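Local coordinates for protein putative transcriptional regulator (Clostridium difficile, PDB 3QI7) that is of unknown function but has a periplasmic-binding-protein-like fold and may bind a small ligand such as a sugar, at residues I227-L241 / Y249-Y263. Residues are numbered along the deposited sequence; the frame is centred on the assembly and turned at random.
Sequences INVFGVNEYMDEVIL and YIVAEQSNPSPIQTY
The strand 228-231 and helix 234-247 of a beta-alpha unit receive the returning chain 249-263, first where I227 and V229, flanking N228, bond to I250 in a single bridge. I250 N donates to I227 O (2.9 Å, N-H...O 155°), and V229 N returns a bond to I250 O. The carboxamide of N228 extends this pairing: with CG anti to the backbone N (chi1 -172°), OD1 accepts from A252 N at 2.7 Å in the carbonyl plane, while ND2 donates to water 1, which donates to V229 O. Strand 228-231 lies at an edge of the parallel sheet 191-196, 159-164, 228-231, order 2-1-3, as expected of one lobe of a periplasmic-binding-protein-like fold; beyond the bridge the chain passes on to the helix. There, the D237 carboxylate grips S255 twice, both times on the syn side: OD1 takes S255 N (2.9 Å, N-H...O 169°) and OD2 takes S255 OG (2.6 Å). Waters 2 and 4 donate to OD1 and OD2, so four bonds fix the buried group's rotation. V229 CG2 lies over one face of Y249, offset toward the rim, and Y249 OH donates to a lone pair of I240 O (2.6 Å). L241 CD1 sits over the Y263 ring centre, 3.9 Å from the centroid.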
loop_
_atom_site.group_PDB
_atom_site.type_symbol
_atom_site.label_atom_id
_atom_site.label_comp_id
_atom_site.label_asym_id
_atom_site.label_seq_id
_atom_site.Cartn_x
_atom_site.Cartn_y
_atom_site.Cartn_z
ATOM N N ILE A 227 -8.210 -20.616 13.271
ATOM C CA ILE A 227 -7.372 -20.663 12.072
ATOM C C ILE A 227 -7.392 -19.290 11.450
ATOM O O ILE A 227 -8.356 -18.542 11.631
ATOM C CB ILE A 227 -7.883 -21.727 11.058
ATOM C CG1 ILE A 227 -9.289 -21.373 10.506
ATOM C CG2 ILE A 227 -7.890 -23.110 11.745
ATOM C CD1 ILE A 227 -9.976 -22.460 9.615
ATOM N N ASN A 228 -6.327 -18.953 10.728
ATOM C CA ASN A 228 -6.298 -17.743 9.908
ATOM C C ASN A 228 -6.665 -18.046 8.473
ATOM O O ASN A 228 -6.119 -18.981 7.866
ATOM C CB ASN A 228 -4.926 -17.067 9.922
ATOM C CG ASN A 228 -4.942 -15.708 9.231
ATOM O OD1 ASN A 228 -5.561 -14.793 9.738
ATOM N ND2 ASN A 228 -4.329 -15.600 8.042
ATOM N N VAL A 229 -7.561 -17.233 7.902
ATOM C CA VAL A 229 -7.948 -17.430 6.510
ATOM C C VAL A 229 -7.484 -16.208 5.701
ATOM O O VAL A 229 -7.683 -15.051 6.094
ATOM C CB VAL A 229 -9.466 -17.669 6.367
ATOM C CG1 VAL A 229 -9.895 -17.749 4.855
ATOM C CG2 VAL A 229 -9.907 -18.921 7.135
ATOM N N PHE A 230 -6.866 -16.469 4.555
ATOM C CA PHE A 230 -6.315 -15.403 3.744
ATOM C C PHE A 230 -6.613 -15.614 2.284
ATOM O O PHE A 230 -6.416 -16.721 1.779
ATOM C CB PHE A 230 -4.807 -15.399 3.913
ATOM C CG PHE A 230 -4.093 -14.360 3.081
ATOM C CD1 PHE A 230 -4.160 -13.014 3.422
ATOM C CD2 PHE A 230 -3.325 -14.729 1.994
ATOM C CE1 PHE A 230 -3.466 -12.047 2.704
ATOM C CE2 PHE A 230 -2.662 -13.759 1.245
ATOM C CZ PHE A 230 -2.737 -12.415 1.602
ATOM N N GLY A 231 -7.003 -14.534 1.603
ATOM C CA GLY A 231 -7.198 -14.542 0.142
ATOM C C GLY A 231 -6.416 -13.429 -0.537
ATOM O O GLY A 231 -5.820 -12.544 0.131
ATOM N N VAL A 232 -6.430 -13.446 -1.868
ATOM C CA VAL A 232 -5.455 -12.669 -2.634
ATOM C C VAL A 232 -6.036 -11.507 -3.422
ATOM O O VAL A 232 -5.282 -10.793 -4.077
ATOM C CB VAL A 232 -4.552 -13.581 -3.517
ATOM C CG1 VAL A 232 -3.872 -14.676 -2.682
ATOM C CG2 VAL A 232 -5.342 -14.188 -4.694
ATOM N N ASN A 233 -7.353 -11.274 -3.298
ATOM C CA ASN A 233 -8.003 -10.093 -3.883
ATOM C C ASN A 233 -9.233 -9.653 -3.054
ATOM O O ASN A 233 -9.679 -10.358 -2.120
ATOM C CB ASN A 233 -8.384 -10.334 -5.364
ATOM C CG ASN A 233 -9.245 -11.580 -5.550
ATOM O OD1 ASN A 233 -10.309 -11.710 -4.927
ATOM N ND2 ASN A 233 -8.775 -12.522 -6.385
ATOM N N GLU A 234 -9.765 -8.490 -3.405
ATOM C CA GLU A 234 -10.785 -7.858 -2.597
ATOM C C GLU A 234 -12.066 -8.678 -2.634
ATOM O O GLU A 234 -12.834 -8.675 -1.670
ATOM C CB GLU A 234 -11.075 -6.450 -3.111
ATOM C CG GLU A 234 -9.935 -5.472 -2.947
ATOM C CD GLU A 234 -10.249 -4.100 -3.550
ATOM O OE1 GLU A 234 -11.272 -3.967 -4.270
ATOM O OE2 GLU A 234 -9.481 -3.154 -3.277
ATOM N N TYR A 235 -12.311 -9.353 -3.752
ATOM C CA TYR A 235 -13.528 -10.171 -3.885
ATOM C C TYR A 235 -13.454 -11.341 -2.881
ATOM O O TYR A 235 -14.412 -11.603 -2.151
ATOM C CB TYR A 235 -13.723 -10.675 -5.323
ATOM C CG TYR A 235 -15.046 -11.399 -5.509
ATOM C CD1 TYR A 235 -16.219 -10.692 -5.759
ATOM C CD2 TYR A 235 -15.131 -12.772 -5.375
ATOM C CE1 TYR A 235 -17.451 -11.347 -5.892
ATOM C CE2 TYR A 235 -16.356 -13.430 -5.503
ATOM C CZ TYR A 235 -17.509 -12.709 -5.761
ATOM O OH TYR A 235 -18.710 -13.373 -5.889
HETATM N N MSE A 236 -12.296 -11.997 -2.808
HETATM C CA MSE A 236 -12.061 -13.040 -1.795
HETATM C C MSE A 236 -12.148 -12.474 -0.391
HETATM O O MSE A 236 -12.733 -13.139 0.491
HETATM C CB MSE A 236 -10.686 -13.731 -1.973
HETATM C CG MSE A 236 -10.573 -14.490 -3.237
HETATM SE SE MSE A 236 -9.118 -15.719 -3.122
HETATM C CE MSE A 236 -8.955 -16.148 -5.002
ATOM N N ASP A 237 -11.583 -11.267 -0.179
ATOM C CA ASP A 237 -11.580 -10.641 1.138
ATOM C C ASP A 237 -13.022 -10.477 1.634
ATOM O O ASP A 237 -13.328 -10.719 2.808
ATOM C CB ASP A 237 -10.945 -9.246 1.132
ATOM C CG ASP A 237 -9.432 -9.276 0.951
ATOM O OD1 ASP A 237 -8.788 -10.278 1.360
ATOM O OD2 ASP A 237 -8.932 -8.279 0.397
ATOM N N GLU A 238 -13.886 -10.061 0.735
ATOM C CA GLU A 238 -15.292 -9.856 1.077
ATOM C C GLU A 238 -15.989 -11.142 1.563
ATOM O O GLU A 238 -16.667 -11.158 2.615
ATOM C CB GLU A 238 -16.045 -9.254 -0.130
ATOM C CG GLU A 238 -17.448 -8.697 0.278
ATOM C CD GLU A 238 -18.241 -8.046 -0.878
ATOM O OE1 GLU A 238 -18.302 -8.627 -1.996
ATOM O OE2 GLU A 238 -18.817 -6.946 -0.663
ATOM N N VAL A 239 -15.831 -12.209 0.781
ATOM C CA VAL A 239 -16.389 -13.534 1.113
ATOM C C VAL A 239 -15.798 -14.026 2.443
ATOM O O VAL A 239 -16.536 -14.485 3.323
ATOM C CB VAL A 239 -16.090 -14.578 0.005
ATOM C CG1 VAL A 239 -16.444 -15.988 0.478
ATOM C CG2 VAL A 239 -16.794 -14.191 -1.323
ATOM N N ILE A 240 -14.475 -13.876 2.605
ATOM C CA ILE A 240 -13.759 -14.346 3.809
ATOM C C ILE A 240 -14.132 -13.606 5.104
ATOM O O ILE A 240 -14.298 -14.236 6.152
ATOM C CB ILE A 240 -12.221 -14.282 3.595
ATOM C CG1 ILE A 240 -11.817 -15.346 2.589
ATOM C CG2 ILE A 240 -11.422 -14.490 4.908
ATOM C CD1 ILE A 240 -10.464 -15.129 1.959
ATOM N N LEU A 241 -14.191 -12.284 5.028
ATOM C CA LEU A 241 -14.574 -11.460 6.175
ATOM C C LEU A 241 -16.048 -11.687 6.554
ATOM O O LEU A 241 -16.381 -11.796 7.726
ATOM C CB LEU A 241 -14.308 -10.000 5.865
ATOM C CG LEU A 241 -12.838 -9.561 5.961
ATOM C CD1 LEU A 241 -12.663 -8.143 5.424
ATOM C CD2 LEU A 241 -12.288 -9.694 7.399
ATOM N N TYR A 249 -13.564 -17.108 13.007
ATOM C CA TYR A 249 -12.178 -17.463 12.826
ATOM C C TYR A 249 -11.334 -16.198 12.785
ATOM O O TYR A 249 -11.823 -15.124 13.145
ATOM C CB TYR A 249 -11.999 -18.373 11.583
ATOM C CG TYR A 249 -12.597 -17.907 10.272
ATOM C CD1 TYR A 249 -12.001 -16.912 9.516
ATOM C CD2 TYR A 249 -13.737 -18.517 9.759
ATOM C CE1 TYR A 249 -12.522 -16.525 8.259
ATOM C CE2 TYR A 249 -14.282 -18.124 8.529
ATOM C CZ TYR A 249 -13.689 -17.139 7.791
ATOM O OH TYR A 249 -14.249 -16.794 6.585
ATOM N N ILE A 250 -10.071 -16.329 12.405
ATOM C CA ILE A 250 -9.158 -15.194 12.351
ATOM C C ILE A 250 -8.909 -14.735 10.908
ATOM O O ILE A 250 -8.745 -15.560 10.001
ATOM C CB ILE A 250 -7.786 -15.538 13.001
ATOM C CG1 ILE A 250 -7.949 -15.928 14.469
ATOM C CG2 ILE A 250 -6.824 -14.397 12.897
ATOM C CD1 ILE A 250 -6.874 -16.947 14.945
ATOM N N VAL A 251 -8.906 -13.424 10.707
ATOM C CA VAL A 251 -8.458 -12.816 9.447
ATOM C C VAL A 251 -7.420 -11.745 9.786
ATOM O O VAL A 251 -7.722 -10.551 9.967
ATOM C CB VAL A 251 -9.626 -12.248 8.610
ATOM C CG1 VAL A 251 -9.123 -11.802 7.237
ATOM C CG2 VAL A 251 -10.757 -13.304 8.516
ATOM N N ALA A 252 -6.168 -12.185 9.844
ATOM C CA ALA A 252 -5.083 -11.303 10.304
ATOM C C ALA A 252 -4.942 -10.099 9.358
ATOM O O ALA A 252 -4.708 -8.972 9.812
ATOM C CB ALA A 252 -3.781 -12.082 10.395
ATOM N N GLU A 253 -5.085 -10.353 8.051
ATOM C CA GLU A 253 -5.014 -9.320 7.007
ATOM C C GLU A 253 -5.857 -9.604 5.747
ATOM O O GLU A 253 -5.943 -10.732 5.266
ATOM C CB GLU A 253 -3.532 -9.123 6.548
ATOM C CG GLU A 253 -2.570 -8.743 7.649
ATOM C CD GLU A 253 -1.156 -8.489 7.142
ATOM O OE1 GLU A 253 -0.849 -8.962 6.045
ATOM O OE2 GLU A 253 -0.350 -7.840 7.849
ATOM N N GLN A 254 -6.409 -8.544 5.156
ATOM C CA GLN A 254 -6.914 -8.591 3.780
ATOM C C GLN A 254 -5.727 -8.833 2.822
ATOM O O GLN A 254 -4.565 -8.600 3.181
ATOM C CB GLN A 254 -7.535 -7.260 3.402
ATOM C CG GLN A 254 -8.780 -6.839 4.244
ATOM C CD GLN A 254 -8.865 -5.343 4.438
ATOM O OE1 GLN A 254 -8.152 -4.774 5.270
ATOM N NE2 GLN A 254 -9.711 -4.686 3.642
ATOM N N SER A 255 -6.049 -9.235 1.598
ATOM C CA SER A 255 -5.098 -9.292 0.493
ATOM C C SER A 255 -4.125 -8.111 0.548
ATOM O O SER A 255 -2.897 -8.284 0.504
ATOM C CB SER A 255 -5.863 -9.357 -0.840
ATOM O OG SER A 255 -6.788 -8.298 -1.024
ATOM N N ASN A 256 -4.689 -6.918 0.654
ATOM C CA ASN A 256 -3.946 -5.709 0.978
ATOM C C ASN A 256 -4.704 -4.957 2.066
ATOM O O ASN A 256 -5.818 -4.542 1.824
ATOM C CB ASN A 256 -3.798 -4.829 -0.247
ATOM C CG ASN A 256 -2.798 -5.394 -1.221
ATOM O OD1 ASN A 256 -1.595 -5.374 -0.966
ATOM N ND2 ASN A 256 -3.297 -5.981 -2.294
ATOM N N PRO A 257 -4.112 -4.808 3.268
ATOM C CA PRO A 257 -4.827 -4.128 4.357
ATOM C C PRO A 257 -5.327 -2.731 3.996
ATOM O O PRO A 257 -4.580 -1.914 3.474
ATOM C CB PRO A 257 -3.786 -4.048 5.466
ATOM C CG PRO A 257 -2.908 -5.261 5.231
ATOM C CD PRO A 257 -2.800 -5.313 3.716
ATOM N N SER A 258 -6.614 -2.512 4.244
ATOM C CA SER A 258 -7.272 -1.256 3.941
ATOM C C SER A 258 -8.579 -1.090 4.717
ATOM O O SER A 258 -9.489 -1.886 4.552
ATOM C CB SER A 258 -7.568 -1.156 2.446
ATOM O OG SER A 258 -8.292 0.032 2.204
ATOM N N PRO A 259 -8.673 -0.040 5.541
ATOM C CA PRO A 259 -9.922 0.232 6.261
ATOM C C PRO A 259 -11.074 0.597 5.337
ATOM O O PRO A 259 -12.262 0.364 5.677
ATOM C CB PRO A 259 -9.562 1.431 7.152
ATOM C CG PRO A 259 -8.088 1.491 7.179
ATOM C CD PRO A 259 -7.606 0.909 5.894
ATOM N N ILE A 260 -10.748 1.209 4.193
ATOM C CA ILE A 260 -11.777 1.743 3.304
ATOM C C ILE A 260 -12.289 0.719 2.271
ATOM O O ILE A 260 -13.457 0.782 1.863
ATOM C CB ILE A 260 -11.298 3.056 2.642
ATOM C CG1 ILE A 260 -12.438 3.732 1.863
ATOM C CG2 ILE A 260 -10.066 2.817 1.749
ATOM C CD1 ILE A 260 -13.679 4.054 2.701
ATOM N N GLN A 261 -11.467 -0.255 1.891
ATOM C CA GLN A 261 -11.908 -1.291 0.936
ATOM C C GLN A 261 -12.498 -2.473 1.662
ATOM O O GLN A 261 -11.877 -3.018 2.590
ATOM C CB GLN A 261 -10.727 -1.796 0.089
ATOM C CG GLN A 261 -10.112 -0.771 -0.782
ATOM C CD GLN A 261 -11.120 -0.174 -1.749
ATOM O OE1 GLN A 261 -11.481 0.997 -1.630
ATOM N NE2 GLN A 261 -11.608 -0.994 -2.687
ATOM N N THR A 262 -13.703 -2.866 1.253
ATOM C CA THR A 262 -14.331 -4.104 1.731
ATOM C C THR A 262 -14.857 -4.042 3.176
ATOM O O THR A 262 -15.990 -4.438 3.434
ATOM C CB THR A 262 -13.387 -5.359 1.604
ATOM O OG1 THR A 262 -12.810 -5.432 0.277
ATOM C CG2 THR A 262 -14.191 -6.628 1.917
ATOM N N TYR A 263 -14.048 -3.586 4.118
ATOM C CA TYR A 263 -14.486 -3.532 5.540
ATOM C C TYR A 263 -15.826 -2.834 5.755
ATOM O O TYR A 263 -16.730 -3.388 6.416
ATOM C CB TYR A 263 -13.395 -2.961 6.470
ATOM C CG TYR A 263 -12.626 -4.081 7.187
ATOM C CD1 TYR A 263 -13.254 -4.849 8.167
ATOM C CD2 TYR A 263 -11.303 -4.395 6.857
ATOM C CE1 TYR A 263 -12.595 -5.892 8.813
ATOM C CE2 TYR A 263 -10.623 -5.435 7.516
ATOM C CZ TYR A 263 -11.273 -6.187 8.492
ATOM O OH TYR A 263 -10.675 -7.234 9.195
HETATM O O HOH W 1 -5.696 -13.233 6.706
HETATM O O HOH W 2 -7.731 -12.151 3.243
HETATM O O HOH W 3 -14.610 -5.680 -1.530
HETATM O O HOH W 4 -10.196 -5.839 0.754
#